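Local atomic coordinates of inactive dihydroorotase-like domain (Chaetomium thermophilum, PDB entry 5NNL), a protein that appears to be a non-enzymatic relative of the amidohydrolase superfamily, with a beta/alpha barrel-type fold. Residues I42-V47 with C72-S77; A155-D160 with F196-E201. One frame throughout, in Å; residues are numbered along the deposited sequence.

Both contacts bring together parts of the chain that run in roughly the same direction, but at different depths. Interaction 1 is buried, about 9 Å from the centre of the chain, and joins the neighbouring parallel strands 39-44 and 73-79 by backbone hydrogen bonds with packed side chains beside them. Interaction 2 lies about 17 Å from that centre and is partly buried. There no strands pair: two loops meet through a methyl on a proline and a bridging water, and the first turns of the helices they lead into, 159-170 and 200-207, add a salt bridge. The two contacts share no element. A water bridges each: backbone to backbone in interaction 1, a threonine hydroxyl to a carbonyl in interaction 2.

Interaction 1: I42-V47 with C72-S77; sequences IRIMPV and CDFNLS
I42 straddles the neighbouring strand: its N donates to D73 O at 3.1 Å, and its O receives N75 N at the same length. Two residues on, I44 N donates to N75 O at 3.0 Å in a nearly straight bond (173° at the hydrogen). This is the tight end. I42 has CG1 turned between its own backbone N and carbonyl carbon (chi1 63°), which sets that carbon 3.8 Å from C72 SG and 4.0 Å from F74 CB; helix 26-37 covers I42 on this face. I44 CG1 reaches F74 CD2 obliquely, at 4.0 Å.

Past N75 the pairing slackens without reaching the surface. A water replaces the next direct bond, donating to I44 O and accepting from S77 N. P46 fills in here, its CB 3.4 Å from S77 O. On the face shared with N75, the extended R43 chain carries NH2 to S77 OG, a weak bond at 3.3 Å near the guanidinium plane; S97 is the stronger partner, bonding both R43 NE and S77 OG.

Strand 39-44, helix 56-64 and strand 73-79 form a parallel beta-alpha-beta crossover, the repeating unit of the beta/alpha barrel seen in the amidohydrolase superfamily.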
loop_
_atom_site.group_PDB
_atom_site.type_symbol
_atom_site.label_atom_id
_atom_site.label_comp_id
_atom_site.label_asym_id
_atom_site.label_seq_id
_atom_site.Cartn_x
_atom_site.Cartn_y
_atom_site.Cartn_z
ATOM N N ILE A 42 -3.021 7.955 -2.387
ATOM C CA ILE A 42 -2.030 6.903 -2.182
ATOM C C ILE A 42 -1.013 7.371 -1.152
ATOM O O ILE A 42 -0.601 8.536 -1.148
ATOM C CB ILE A 42 -1.324 6.507 -3.498
ATOM C CG1 ILE A 42 -0.534 7.684 -4.077
ATOM C CG2 ILE A 42 -2.341 5.997 -4.505
ATOM C CD1 ILE A 42 0.340 7.314 -5.271
ATOM N N ARG A 43 -0.615 6.456 -0.274
ATOM C CA ARG A 43 0.539 6.663 0.587
ATOM C C ARG A 43 1.767 6.106 -0.114
ATOM O O ARG A 43 1.759 4.961 -0.580
ATOM C CB ARG A 43 0.349 5.990 1.947
ATOM C CG ARG A 43 1.641 5.872 2.752
ATOM C CD ARG A 43 1.444 5.222 4.110
ATOM N NE ARG A 43 2.739 4.940 4.717
ATOM C CZ ARG A 43 3.519 3.918 4.375
ATOM N NH1 ARG A 43 3.133 3.062 3.435
ATOM N NH2 ARG A 43 4.690 3.751 4.974
ATOM N N ILE A 44 2.810 6.920 -0.193
ATOM C CA ILE A 44 4.038 6.547 -0.880
ATOM C C ILE A 44 4.928 5.782 0.090
ATOM O O ILE A 44 5.219 6.262 1.193
ATOM C CB ILE A 44 4.754 7.791 -1.431
ATOM C CG1 ILE A 44 3.785 8.653 -2.254
ATOM C CG2 ILE A 44 5.950 7.387 -2.270
ATOM C CD1 ILE A 44 3.135 7.927 -3.414
ATOM N N MET A 45 5.354 4.595 -0.316
ATOM C CA MET A 45 6.226 3.778 0.518
ATOM C C MET A 45 7.573 4.473 0.670
ATOM O O MET A 45 8.241 4.734 -0.340
ATOM C CB MET A 45 6.406 2.394 -0.095
ATOM C CG MET A 45 5.104 1.611 -0.234
ATOM S SD MET A 45 5.331 -0.024 -0.951
ATOM C CE MET A 45 6.265 -0.832 0.346
ATOM N N PRO A 46 8.016 4.786 1.890
ATOM C CA PRO A 46 9.278 5.533 2.041
ATOM C C PRO A 46 10.509 4.773 1.568
ATOM O O PRO A 46 11.542 5.405 1.320
ATOM C CB PRO A 46 9.341 5.824 3.547
ATOM C CG PRO A 46 8.469 4.783 4.187
ATOM C CD PRO A 46 7.398 4.457 3.186
ATOM N N VAL A 47 10.439 3.452 1.433
ATOM C CA VAL A 47 11.562 2.647 0.967
ATOM C C VAL A 47 11.380 2.407 -0.525
ATOM O O VAL A 47 10.370 1.836 -0.954
ATOM C CB VAL A 47 11.660 1.322 1.743
ATOM C CG1 VAL A 47 12.727 0.406 1.149
ATOM C CG2 VAL A 47 11.953 1.593 3.223
ATOM N N CYS A 72 -2.973 12.269 -8.626
ATOM C CA CYS A 72 -3.823 11.930 -7.498
ATOM C C CYS A 72 -3.225 12.604 -6.271
ATOM O O CYS A 72 -2.109 13.127 -6.314
ATOM C CB CYS A 72 -3.946 10.408 -7.316
ATOM S SG CYS A 72 -2.417 9.564 -6.853
ATOM N N ASP A 73 -3.980 12.616 -5.176
ATOM C CA ASP A 73 -3.441 13.114 -3.919
ATOM C C ASP A 73 -2.558 12.050 -3.274
ATOM O O ASP A 73 -2.676 10.853 -3.556
ATOM C CB ASP A 73 -4.568 13.522 -2.970
ATOM C CG ASP A 73 -5.378 14.690 -3.497
ATOM O OD1 ASP A 73 -4.869 15.414 -4.380
ATOM O OD2 ASP A 73 -6.519 14.886 -3.029
ATOM N N PHE A 74 -1.655 12.494 -2.404
ATOM C CA PHE A 74 -0.700 11.559 -1.832
ATOM C C PHE A 74 -0.179 12.082 -0.504
ATOM O O PHE A 74 -0.262 13.274 -0.196
ATOM C CB PHE A 74 0.463 11.290 -2.797
ATOM C CG PHE A 74 1.431 12.429 -2.921
ATOM C CD1 PHE A 74 1.196 13.468 -3.809
ATOM C CD2 PHE A 74 2.587 12.456 -2.156
ATOM C CE1 PHE A 74 2.090 14.515 -3.926
ATOM C CE2 PHE A 74 3.483 13.498 -2.269
ATOM C CZ PHE A 74 3.236 14.529 -3.154
ATOM N N ASN A 75 0.340 11.148 0.286
ATOM C CA ASN A 75 1.058 11.423 1.517
ATOM C C ASN A 75 2.440 10.801 1.403
ATOM O O ASN A 75 2.590 9.706 0.852
ATOM C CB ASN A 75 0.329 10.833 2.731
ATOM C CG ASN A 75 -0.297 11.891 3.617
ATOM O OD1 ASN A 75 0.310 12.926 3.896
ATOM N ND2 ASN A 75 -1.518 11.629 4.073
ATOM N N LEU A 76 3.449 11.504 1.901
ATOM C CA LEU A 76 4.759 10.898 2.052
ATOM C C LEU A 76 4.852 10.211 3.411
ATOM O O LEU A 76 3.983 10.351 4.276
ATOM C CB LEU A 76 5.872 11.937 1.897
ATOM C CG LEU A 76 6.125 12.466 0.481
ATOM C CD1 LEU A 76 7.176 13.566 0.504
ATOM C CD2 LEU A 76 6.559 11.347 -0.456
ATOM N N SER A 77 5.921 9.444 3.581
ATOM C CA SER A 77 6.188 8.745 4.825
ATOM C C SER A 77 7.696 8.724 5.010
ATOM O O SER A 77 8.451 9.103 4.111
ATOM C CB SER A 77 5.591 7.332 4.805
ATOM O OG SER A 77 5.717 6.686 6.062
HETATM O O HOH W 1 7.146 8.161 1.317
#

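Interaction 2: A155-D160 with F196-E201; sequences AVTTKD and FLPTPE
The backbones of T157 and P198 come to 5.5 Å between their CA atoms, with the 157-159 run and the 196-201 run heading only 29° apart. Each leads into a helix N-terminus, and both helices start with a threonine N-cap: T158 OG1 caps D161 N of helix 159-170, and T199 OG1 caps D202 N of helix 200-207. The contact therefore joins two loop-to-helix junctions of the alpha/beta fold, and D202 ties them further by accepting from K159 N.

T157 carries the inner part. Its CG2 stands anti to the backbone N and is laid against the proline ring of P198, 3.5 Å from P198 CB and 3.6 Å from P198 CD, with the two side chains crossing at about a right angle. The T157 carbonyl adds to this, O lying 3.4 Å from P198 CB. The other branch of T157 is polar and doubly engaged: OG1 donates to A155 O at 3.0 Å, coming from above that carbonyl plane, and accepts from a water that also donates to F196 O. The hydroxyl is thus held in its rotation while the water carries the link across to the second loop.

Farther out, K159 and E201 span the two helix starts. Both side chains are extended, and they cross obliquely. The acid in the first turn of helix 200-207 is placed where it would probably interact favourably with the helix dipole. K159 NZ reaches E201 OE2 at 3.1 Å, a salt bridge that meets this oxygen nearly along its C-O bond direction.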
loop_
_atom_site.group_PDB
_atom_site.type_symbol
_atom_site.label_atom_id
_atom_site.label_comp_id
_atom_site.label_asym_id
_atom_site.label_seq_id
_atom_site.Cartn_x
_atom_site.Cartn_y
_atom_site.Cartn_z
ATOM N N ALA A 155 1.638 -5.845 4.670
ATOM C CA ALA A 155 2.048 -6.978 3.843
ATOM C C ALA A 155 2.141 -8.266 4.660
ATOM O O ALA A 155 3.097 -9.036 4.551
ATOM C CB ALA A 155 3.374 -6.684 3.139
ATOM N N VAL A 156 1.118 -8.510 5.482
ATOM C CA VAL A 156 1.050 -9.775 6.200
ATOM C C VAL A 156 0.947 -10.912 5.191
ATOM O O VAL A 156 0.207 -10.830 4.201
ATOM C CB VAL A 156 -0.126 -9.789 7.190
ATOM C CG1 VAL A 156 -0.148 -11.101 7.969
ATOM C CG2 VAL A 156 -0.027 -8.603 8.157
ATOM N N THR A 157 1.709 -11.979 5.435
ATOM C CA THR A 157 1.823 -13.084 4.494
ATOM C C THR A 157 1.668 -14.465 5.118
ATOM O O THR A 157 1.345 -15.406 4.386
ATOM C CB THR A 157 3.181 -13.034 3.772
ATOM O OG1 THR A 157 3.427 -11.707 3.284
ATOM C CG2 THR A 157 3.204 -13.999 2.595
ATOM N N THR A 158 1.874 -14.629 6.423
ATOM C CA THR A 158 1.939 -15.952 7.025
ATOM C C THR A 158 0.751 -16.223 7.940
ATOM O O THR A 158 0.159 -15.311 8.525
ATOM C CB THR A 158 3.230 -16.132 7.830
ATOM O OG1 THR A 158 3.239 -15.222 8.937
ATOM C CG2 THR A 158 4.454 -15.891 6.952
ATOM N N LYS A 159 0.425 -17.512 8.055
ATOM C CA LYS A 159 -0.547 -17.972 9.041
ATOM C C LYS A 159 -0.140 -17.549 10.446
ATOM O O LYS A 159 -0.963 -17.049 11.223
ATOM C CB LYS A 159 -0.665 -19.494 8.950
ATOM C CG LYS A 159 -1.573 -20.136 9.969
ATOM C CD LYS A 159 -1.573 -21.647 9.791
ATOM C CE LYS A 159 -2.708 -22.301 10.538
ATOM N NZ LYS A 159 -2.631 -23.793 10.457
ATOM N N ASP A 160 1.131 -17.759 10.794
ATOM C CA ASP A 160 1.610 -17.434 12.133
ATOM C C ASP A 160 1.360 -15.968 12.473
ATOM O O ASP A 160 0.891 -15.644 13.570
ATOM C CB ASP A 160 3.104 -17.755 12.245
ATOM C CG ASP A 160 3.396 -19.251 12.211
ATOM O OD1 ASP A 160 2.496 -20.053 12.534
ATOM O OD2 ASP A 160 4.541 -19.622 11.877
ATOM N N PHE A 196 9.044 -14.824 -0.911
ATOM C CA PHE A 196 8.291 -13.674 -0.430
ATOM C C PHE A 196 6.793 -13.832 -0.657
ATOM O O PHE A 196 6.010 -13.057 -0.097
ATOM C CB PHE A 196 8.781 -12.383 -1.105
ATOM C CG PHE A 196 8.974 -12.511 -2.591
ATOM C CD1 PHE A 196 7.915 -12.329 -3.462
ATOM C CD2 PHE A 196 10.218 -12.825 -3.113
ATOM C CE1 PHE A 196 8.092 -12.455 -4.828
ATOM C CE2 PHE A 196 10.402 -12.951 -4.476
ATOM C CZ PHE A 196 9.338 -12.765 -5.334
ATOM N N LEU A 197 6.380 -14.808 -1.463
ATOM C CA LEU A 197 4.975 -15.151 -1.584
ATOM C C LEU A 197 4.570 -16.097 -0.458
ATOM O O LEU A 197 5.410 -16.802 0.107
ATOM C CB LEU A 197 4.702 -15.813 -2.929
ATOM C CG LEU A 197 4.797 -14.958 -4.191
ATOM C CD1 LEU A 197 4.613 -15.838 -5.420
ATOM C CD2 LEU A 197 3.768 -13.841 -4.180
ATOM N N PRO A 198 3.285 -16.136 -0.114
ATOM C CA PRO A 198 2.830 -17.093 0.900
ATOM C C PRO A 198 2.860 -18.520 0.378
ATOM O O PRO A 198 2.738 -18.773 -0.824
ATOM C CB PRO A 198 1.393 -16.647 1.187
ATOM C CG PRO A 198 0.953 -16.011 -0.089
ATOM C CD PRO A 198 2.173 -15.311 -0.620
ATOM N N THR A 199 3.017 -19.462 1.302
ATOM C CA THR A 199 2.783 -20.851 0.969
ATOM C C THR A 199 1.287 -21.055 0.745
ATOM O O THR A 199 0.472 -20.227 1.162
ATOM C CB THR A 199 3.273 -21.780 2.079
ATOM O OG1 THR A 199 2.461 -21.606 3.249
ATOM C CG2 THR A 199 4.729 -21.506 2.428
ATOM N N PRO A 200 0.895 -22.140 0.074
ATOM C CA PRO A 200 -0.544 -22.423 -0.048
ATOM C C PRO A 200 -1.265 -22.435 1.291
ATOM O O PRO A 200 -2.405 -21.962 1.381
ATOM C CB PRO A 200 -0.565 -23.796 -0.732
ATOM C CG PRO A 200 0.689 -23.824 -1.534
ATOM C CD PRO A 200 1.712 -23.075 -0.722
ATOM N N GLU A 201 -0.629 -22.957 2.342
ATOM C CA GLU A 201 -1.256 -22.952 3.661
ATOM C C GLU A 201 -1.339 -21.540 4.227
ATOM O O GLU A 201 -2.346 -21.173 4.843
ATOM C CB GLU A 201 -0.489 -23.857 4.623
ATOM C CG GLU A 201 -0.983 -23.742 6.069
ATOM C CD GLU A 201 -0.578 -24.917 6.942
ATOM O OE1 GLU A 201 0.043 -25.868 6.422
ATOM O OE2 GLU A 201 -0.886 -24.886 8.152
HETATM O O HOH W 2 3.157 -12.108 0.248
#